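Local coordinates for protein 4-oxalmesaconate hydratase (Pseudomonas putida, PDB 5CGZ) that hydrates the enol of oxalomesaconate to 4-carboxy-4-hydroxy-2-oxoadipate, the third step of gallate degradation, as a zinc-containing lyase, at residues Asp100-Val105 and His128-Ala133; Ile135-Glu140 and Lys147-Pro152; Asp170-Ile175 and Leu204-Gln209. One frame throughout, in Å; residues are numbered along the deposited sequence.

Contact 1 (Asp100-Val105 and His128-Ala133); sequences DVYRRV and HLAQEA
Tyr102 reaches from helix 92-105 to helix 122-138 and makes the whole contact with Ala130 and Ala133, one turn apart on the second helix. Its CB is directed at the facing helix, and chi1 of -90° swings the ring toward it. The phenol oxygen ends beside a backbone carbonyl: Tyr102 OH donates to Ala130 O at 2.7 Å, a bond that is short but weak in geometry. The ring itself also lies near this oxygen, with Tyr102 CE2 and CZ both 3.4 Å from Ala130 O. Ala133 adds an apolar touch on the same side of the ring, its CB 3.9 Å from Tyr102 CE2, and both alanine partners approach obliquely to the ring plane. The methyl of Ala130 lies beside the hydroxyl, with CB 4.0 Å from Tyr102 OH.

This is the tight part, where all three residues are buried. The two helices pack side by side against the central sheet of the Rossmann-like fold, where Tyr102 touches Leu5 and Ala130 touches Val7, both of strand 3-8. The outer side of helix 92-105 is looser and polar: exposed Arg104 forms a salt bridge with Glu79, and partly exposed Asp100 forms one with Lys143.

Between 100-105 and 128-133 Tyr102 alone makes the bridge, over 133 Å² of summed surface; earlier in the same helix Leu95 and Leu98 pack on Ala133. The two alanines probably leave room for the ring to come close. The phenol, although buried, finds a polar partner in the helix backbone, so the ring can lie inside the protein while its hydroxyl remains hydrogen-bonded, if weakly.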
# COMPACT_ATOMS: atom_id res chain seq x y z
N ASP A 100 -13.28 13.46 -28.32
CA ASP A 100 -14.24 13.43 -29.42
C ASP A 100 -14.67 12.00 -29.76
O ASP A 100 -15.82 11.76 -30.11
CB ASP A 100 -13.67 14.13 -30.66
CG ASP A 100 -13.47 15.63 -30.46
OD1 ASP A 100 -14.06 16.20 -29.51
OD2 ASP A 100 -12.71 16.24 -31.25
N VAL A 101 -13.74 11.05 -29.67
CA VAL A 101 -14.12 9.65 -29.86
C VAL A 101 -15.16 9.25 -28.81
O VAL A 101 -16.16 8.61 -29.14
CB VAL A 101 -12.90 8.71 -29.78
CG1 VAL A 101 -13.34 7.24 -29.82
CG2 VAL A 101 -11.94 9.01 -30.93
N TYR A 102 -14.93 9.64 -27.56
CA TYR A 102 -15.89 9.37 -26.48
C TYR A 102 -17.26 9.96 -26.80
O TYR A 102 -18.28 9.30 -26.62
CB TYR A 102 -15.41 9.95 -25.15
CG TYR A 102 -14.54 9.04 -24.29
CD1 TYR A 102 -15.12 8.16 -23.38
CD2 TYR A 102 -13.15 9.10 -24.35
CE1 TYR A 102 -14.33 7.34 -22.56
CE2 TYR A 102 -12.35 8.29 -23.53
CZ TYR A 102 -12.95 7.41 -22.64
OH TYR A 102 -12.17 6.61 -21.84
N ARG A 103 -17.27 11.22 -27.23
CA ARG A 103 -18.53 11.90 -27.53
C ARG A 103 -19.29 11.19 -28.66
O ARG A 103 -20.51 11.09 -28.64
CB ARG A 103 -18.27 13.37 -27.88
CG ARG A 103 -17.90 14.27 -26.69
CD ARG A 103 -19.13 14.64 -25.89
NE ARG A 103 -18.86 15.43 -24.69
CZ ARG A 103 -18.80 16.76 -24.65
NH1 ARG A 103 -18.95 17.48 -25.76
NH2 ARG A 103 -18.58 17.37 -23.48
N ARG A 104 -18.55 10.67 -29.64
CA ARG A 104 -19.16 9.98 -30.77
C ARG A 104 -19.62 8.56 -30.42
O ARG A 104 -20.71 8.14 -30.77
CB ARG A 104 -18.17 9.94 -31.94
CG ARG A 104 -18.71 9.26 -33.19
CD ARG A 104 -17.65 9.23 -34.29
NE ARG A 104 -16.66 8.17 -34.09
CZ ARG A 104 -15.36 8.39 -33.86
NH1 ARG A 104 -14.90 9.64 -33.80
NH2 ARG A 104 -14.54 7.37 -33.70
N VAL A 105 -18.77 7.82 -29.73
CA VAL A 105 -19.05 6.42 -29.43
C VAL A 105 -20.02 6.26 -28.25
O VAL A 105 -20.82 5.33 -28.21
CB VAL A 105 -17.74 5.65 -29.14
CG1 VAL A 105 -18.05 4.25 -28.60
CG2 VAL A 105 -16.88 5.59 -30.41
N HIS A 128 -3.91 6.93 -18.95
CA HIS A 128 -4.13 8.30 -18.47
C HIS A 128 -4.88 9.13 -19.51
O HIS A 128 -5.75 9.92 -19.16
CB HIS A 128 -2.80 8.96 -18.10
CG HIS A 128 -2.36 8.67 -16.71
ND1 HIS A 128 -1.10 8.21 -16.40
CD2 HIS A 128 -3.04 8.74 -15.53
CE1 HIS A 128 -1.01 8.03 -15.09
NE2 HIS A 128 -2.17 8.34 -14.54
N LEU A 129 -4.53 8.95 -20.79
CA LEU A 129 -5.27 9.59 -21.88
C LEU A 129 -6.73 9.15 -21.87
O LEU A 129 -7.64 9.98 -21.95
CB LEU A 129 -4.65 9.26 -23.24
CG LEU A 129 -3.45 10.13 -23.61
CD1 LEU A 129 -2.72 9.55 -24.82
CD2 LEU A 129 -3.92 11.56 -23.88
N ALA A 130 -6.94 7.84 -21.78
CA ALA A 130 -8.28 7.27 -21.77
C ALA A 130 -9.10 7.87 -20.63
O ALA A 130 -10.25 8.25 -20.82
CB ALA A 130 -8.22 5.74 -21.65
N GLN A 131 -8.51 7.95 -19.44
CA GLN A 131 -9.26 8.44 -18.29
C GLN A 131 -9.51 9.94 -18.35
O GLN A 131 -10.63 10.39 -18.08
CB GLN A 131 -8.54 8.09 -16.98
CG GLN A 131 -8.66 6.61 -16.64
CD GLN A 131 -8.11 6.28 -15.26
OE1 GLN A 131 -8.19 7.09 -14.34
NE2 GLN A 131 -7.57 5.08 -15.12
N GLU A 132 -8.49 10.72 -18.71
CA GLU A 132 -8.69 12.16 -18.72
C GLU A 132 -9.63 12.55 -19.87
O GLU A 132 -10.49 13.42 -19.69
CB GLU A 132 -7.36 12.92 -18.83
CG GLU A 132 -7.58 14.42 -18.53
CD GLU A 132 -6.31 15.25 -18.50
OE1 GLU A 132 -5.26 14.76 -18.97
OE2 GLU A 132 -6.36 16.40 -18.00
N ALA A 133 -9.50 11.91 -21.03
CA ALA A 133 -10.40 12.21 -22.16
C ALA A 133 -11.86 11.92 -21.79
O ALA A 133 -12.78 12.65 -22.18
CB ALA A 133 -10.01 11.43 -23.41

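Contact 2 (Ile135-Glu140 and Lys147-Pro152); sequences IIAQAE and KIVGAP
The amide of Gln138 meets Gly150 in its own plane: Gly150 O lies 12° out of it, and Gln138 NE2 donates to that oxygen at 2.8 Å in a slightly bent bond whose donor is tilted from the carbonyl plane. Chi1 of -67° puts Gln138 CG 3.3 Å from Gly150 O, and the extended chain beyond carries the amide on to it. The other flat group, the carboxylate of Glu140, touches Ile148 only lightly, with OE1 3.9 Å from Ile148 CD1; its main partner is Arg50 of the second subunit.

A backbone bond supports the amide's grip. Val149 N donates almost straight (178°) to Ala137 O at 3.0 Å, coming from above the carbonyl plane, and Arg103 NE of helix 92-105 donates to the same oxygen, which is thus held twice. Around these bonds the contacts are mostly aliphatic. Ala137 CB meets Val149 CG2 at 3.7 Å, and the Glu140 side chain crosses obliquely over Ile148, where Glu140 CG and Ile148 CG2 are also 3.7 Å apart. The Ile148 CD1 methyl, by contrast, lies on a carbonyl oxygen, Gln138 O, at 3.7 Å.

Thr217 of the third subunit touches both Ile148 and Glu140, so two neighbouring subunits flank this corner of the hexamer. The chain here leaves the last turns of helix 122-138, doubles back through 147-152 and runs on to strand 154-157: a helix-to-strand return of the Rossmann-like alpha/beta fold, fastened by one backbone and one side-chain bond.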
# COMPACT_ATOMS: atom_id res chain seq x y z
N ILE A 135 -13.17 12.19 -18.81
CA ILE A 135 -13.64 13.27 -17.96
C ILE A 135 -13.91 14.55 -18.77
O ILE A 135 -14.91 15.23 -18.53
CB ILE A 135 -12.63 13.55 -16.82
CG1 ILE A 135 -12.55 12.34 -15.87
CG2 ILE A 135 -13.02 14.82 -16.06
CD1 ILE A 135 -11.35 12.36 -14.94
N ILE A 136 -13.03 14.88 -19.71
CA ILE A 136 -13.26 16.03 -20.59
C ILE A 136 -14.62 15.87 -21.29
O ILE A 136 -15.40 16.82 -21.36
CB ILE A 136 -12.17 16.19 -21.67
CG1 ILE A 136 -10.78 16.35 -21.02
CG2 ILE A 136 -12.49 17.38 -22.60
CD1 ILE A 136 -10.71 17.46 -20.00
N ALA A 137 -14.89 14.66 -21.76
CA ALA A 137 -16.14 14.37 -22.48
C ALA A 137 -17.38 14.45 -21.58
O ALA A 137 -18.51 14.55 -22.08
CB ALA A 137 -16.05 13.00 -23.14
N GLN A 138 -17.16 14.42 -20.27
CA GLN A 138 -18.25 14.63 -19.31
C GLN A 138 -18.63 16.11 -19.14
O GLN A 138 -19.70 16.42 -18.63
CB GLN A 138 -17.87 14.06 -17.94
CG GLN A 138 -17.72 12.55 -17.86
CD GLN A 138 -17.23 12.11 -16.48
OE1 GLN A 138 -16.50 12.86 -15.82
NE2 GLN A 138 -17.64 10.92 -16.03
N ALA A 139 -17.73 17.01 -19.53
CA ALA A 139 -17.88 18.43 -19.17
C ALA A 139 -18.85 19.16 -20.10
O ALA A 139 -18.65 19.20 -21.31
CB ALA A 139 -16.53 19.12 -19.18
N GLU A 140 -19.88 19.76 -19.51
CA GLU A 140 -20.88 20.46 -20.31
C GLU A 140 -20.27 21.73 -20.91
O GLU A 140 -20.84 22.34 -21.82
CB GLU A 140 -22.12 20.76 -19.46
CG GLU A 140 -22.93 19.49 -19.18
CD GLU A 140 -24.16 19.70 -18.31
OE1 GLU A 140 -24.40 18.85 -17.41
OE2 GLU A 140 -24.89 20.69 -18.51
N LYS A 147 -23.97 16.23 -26.76
CA LYS A 147 -24.37 15.27 -25.73
C LYS A 147 -23.14 14.81 -24.93
O LYS A 147 -22.18 14.30 -25.51
CB LYS A 147 -25.06 14.06 -26.36
CG LYS A 147 -25.59 13.09 -25.32
CD LYS A 147 -26.08 11.79 -25.95
CE LYS A 147 -26.62 10.86 -24.87
NZ LYS A 147 -26.64 9.44 -25.32
N ILE A 148 -23.17 15.00 -23.61
CA ILE A 148 -22.02 14.65 -22.78
C ILE A 148 -21.97 13.14 -22.54
O ILE A 148 -22.95 12.42 -22.73
CB ILE A 148 -22.04 15.37 -21.42
CG1 ILE A 148 -23.19 14.86 -20.55
CG2 ILE A 148 -22.13 16.88 -21.62
CD1 ILE A 148 -23.25 15.52 -19.18
N VAL A 149 -20.80 12.68 -22.11
CA VAL A 149 -20.61 11.30 -21.69
C VAL A 149 -21.06 11.15 -20.23
O VAL A 149 -20.99 12.10 -19.45
CB VAL A 149 -19.12 10.91 -21.86
CG1 VAL A 149 -18.73 9.80 -20.90
CG2 VAL A 149 -18.85 10.53 -23.31
N GLY A 150 -21.55 9.96 -19.88
CA GLY A 150 -21.94 9.67 -18.50
C GLY A 150 -20.75 9.21 -17.67
O GLY A 150 -19.72 9.89 -17.63
N ALA A 151 -20.87 8.05 -17.02
CA ALA A 151 -19.78 7.52 -16.21
C ALA A 151 -19.52 6.05 -16.54
O ALA A 151 -19.72 5.19 -15.70
CB ALA A 151 -20.10 7.68 -14.71
N PRO A 152 -19.08 5.77 -17.77
CA PRO A 152 -18.80 4.37 -18.12
C PRO A 152 -17.67 3.83 -17.26
O PRO A 152 -16.67 4.52 -17.07
CB PRO A 152 -18.39 4.44 -19.60
CG PRO A 152 -17.89 5.86 -19.79
CD PRO A 152 -18.75 6.70 -18.87

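Contact 3 (Asp170-Ile175 and Leu204-Gln209); sequences DTFLDI and LQRGVQ
Strand 171-174 lies beside helix 193-212 at a CA-CA separation of 7.5 Å between Phe172 and Arg206, and no hydrogen bond joins the two segments. A classic beta bulge opens the strand, where two residues, Asp170 and Thr171, stand against the single Leu228 of strand 225-230.

Phe172 spans the gap. With CG anti to its carbonyl carbon (chi1 -73°) the ring points at the helix, and its far rim abuts two side chains. Phe172 CE1 lies 3.7 Å from Arg206 CD. At the neighbouring corner Phe172 CZ comes equally close, 3.7 Å, to Gln209 OE1. Over one face sits the backbone oxygen Arg206 O, 4.2 Å above the ring plane and displaced toward the rim. The amide of Gln209 stands steeply to the ring, the planes 73° apart. Beyond the ring Arg206 NH1 donates to Gln209 OE1 at 2.9 Å, on a lone pair and within the guanidinium plane. Arg206 NH2 also forms salt bridges with Glu158 and with Glu163 of the fourth subunit, and Gln209 NE2 bonds Tyr198 OH of that subunit. A leucine in place of Gln209 would probably leave Arg206 NH1 without this acceptor and Tyr198 of the fourth subunit without its amide partner, the guanidinium then held mainly by its glutamates.

Strand 171-174 pairs antiparallel with strand 225-230 on one flank and, on the other, forms a parallel ladder with a strand of the third subunit. Leu173 packs on helix 13-27, whereas Phe172 meets helix 193-212, so the strand is sandwiched between helices.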
# COMPACT_ATOMS: atom_id res chain seq x y z
N ASP A 170 -9.86 -7.66 -10.27
CA ASP A 170 -11.00 -7.74 -9.35
C ASP A 170 -12.23 -8.22 -10.13
O ASP A 170 -13.31 -8.42 -9.56
CB ASP A 170 -11.27 -6.38 -8.68
CG ASP A 170 -11.50 -5.25 -9.69
OD1 ASP A 170 -12.27 -5.43 -10.66
OD2 ASP A 170 -10.91 -4.17 -9.53
N THR A 171 -12.05 -8.42 -11.43
CA THR A 171 -13.15 -8.84 -12.30
C THR A 171 -12.63 -9.87 -13.31
O THR A 171 -11.65 -9.62 -13.99
CB THR A 171 -13.76 -7.64 -13.05
OG1 THR A 171 -14.24 -6.68 -12.11
CG2 THR A 171 -14.92 -8.06 -13.97
N PHE A 172 -13.27 -11.04 -13.37
CA PHE A 172 -12.97 -12.01 -14.42
C PHE A 172 -14.10 -12.08 -15.43
O PHE A 172 -15.27 -12.29 -15.06
CB PHE A 172 -12.71 -13.42 -13.86
CG PHE A 172 -11.40 -13.56 -13.14
CD1 PHE A 172 -10.21 -13.45 -13.84
CD2 PHE A 172 -11.36 -13.81 -11.78
CE1 PHE A 172 -8.99 -13.58 -13.19
CE2 PHE A 172 -10.15 -13.95 -11.12
CZ PHE A 172 -8.96 -13.83 -11.82
N LEU A 173 -13.75 -11.89 -16.69
CA LEU A 173 -14.70 -12.00 -17.78
C LEU A 173 -14.57 -13.39 -18.40
O LEU A 173 -13.50 -13.74 -18.90
CB LEU A 173 -14.45 -10.92 -18.83
CG LEU A 173 -15.46 -10.82 -19.97
CD1 LEU A 173 -16.81 -10.30 -19.45
CD2 LEU A 173 -14.93 -9.93 -21.10
N ASP A 174 -15.64 -14.17 -18.37
CA ASP A 174 -15.63 -15.50 -18.96
C ASP A 174 -15.71 -15.38 -20.47
O ASP A 174 -16.75 -15.02 -21.01
CB ASP A 174 -16.79 -16.35 -18.43
CG ASP A 174 -16.76 -17.78 -18.95
OD1 ASP A 174 -15.86 -18.12 -19.76
OD2 ASP A 174 -17.65 -18.57 -18.56
N ILE A 175 -14.61 -15.69 -21.15
CA ILE A 175 -14.57 -15.56 -22.60
C ILE A 175 -14.53 -16.93 -23.29
O ILE A 175 -14.17 -17.04 -24.46
CB ILE A 175 -13.34 -14.74 -23.08
CG1 ILE A 175 -12.04 -15.45 -22.70
CG2 ILE A 175 -13.39 -13.31 -22.52
CD1 ILE A 175 -10.83 -14.91 -23.47
N LEU A 204 -6.00 -19.55 -19.97
CA LEU A 204 -6.25 -20.80 -19.28
C LEU A 204 -6.06 -20.63 -17.77
O LEU A 204 -6.85 -21.15 -16.98
CB LEU A 204 -5.35 -21.92 -19.82
CG LEU A 204 -5.68 -22.45 -21.22
CD1 LEU A 204 -4.52 -23.29 -21.77
CD2 LEU A 204 -6.98 -23.27 -21.22
N GLN A 205 -5.02 -19.90 -17.37
CA GLN A 205 -4.77 -19.67 -15.95
C GLN A 205 -5.91 -18.85 -15.33
O GLN A 205 -6.43 -19.19 -14.27
CB GLN A 205 -3.43 -18.96 -15.74
CG GLN A 205 -2.19 -19.82 -16.06
CD GLN A 205 -2.16 -21.11 -15.26
OE1 GLN A 205 -2.77 -22.11 -15.63
NE2 GLN A 205 -1.44 -21.08 -14.13
N ARG A 206 -6.29 -17.77 -16.00
CA ARG A 206 -7.37 -16.94 -15.48
C ARG A 206 -8.67 -17.72 -15.50
O ARG A 206 -9.53 -17.53 -14.64
CB ARG A 206 -7.50 -15.64 -16.30
CG ARG A 206 -6.25 -14.76 -16.26
CD ARG A 206 -5.76 -14.53 -14.84
NE ARG A 206 -4.63 -13.58 -14.82
CZ ARG A 206 -3.96 -13.23 -13.73
NH1 ARG A 206 -4.28 -13.72 -12.54
NH2 ARG A 206 -2.95 -12.37 -13.83
N GLY A 207 -8.81 -18.63 -16.46
CA GLY A 207 -9.98 -19.49 -16.52
C GLY A 207 -10.11 -20.35 -15.27
O GLY A 207 -11.18 -20.43 -14.67
N VAL A 208 -9.01 -20.98 -14.87
CA VAL A 208 -9.02 -21.81 -13.66
C VAL A 208 -9.31 -20.96 -12.43
O VAL A 208 -10.09 -21.36 -11.57
CB VAL A 208 -7.67 -22.55 -13.47
CG1 VAL A 208 -7.57 -23.17 -12.07
CG2 VAL A 208 -7.50 -23.64 -14.54
N GLN A 209 -8.71 -19.77 -12.36
CA GLN A 209 -8.92 -18.89 -11.20
C GLN A 209 -10.36 -18.37 -11.14
O GLN A 209 -10.94 -18.30 -10.06
CB GLN A 209 -7.93 -17.72 -11.23
CG GLN A 209 -6.47 -18.17 -11.16
CD GLN A 209 -5.50 -17.03 -11.46
OE1 GLN A 209 -5.89 -15.86 -11.54
NE2 GLN A 209 -4.22 -17.36 -11.62

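In the fold
Contacts 1 and 2 form one continuous region with centres 9 Å apart. Both use helix 122-138 and touch the second subunit. Helix 92-105 joins them: Tyr102 O lies 3.6 Å from Val149 CG2, and Arg103 CD lies 3.1 Å from Lys147 O. Contact 3 stands apart, with its centre about 27 Å from that of contact 1 and 31 Å from that of contact 2, though contacts 2 and 3 both meet the third subunit. The zinc ion, bound by His10, Asp13, Glu44 and His123, is about 14 Å from the side chain of Ala130; His123 lies on the same helix as Ala130, while contacts 2 and 3 lie away from the metal site.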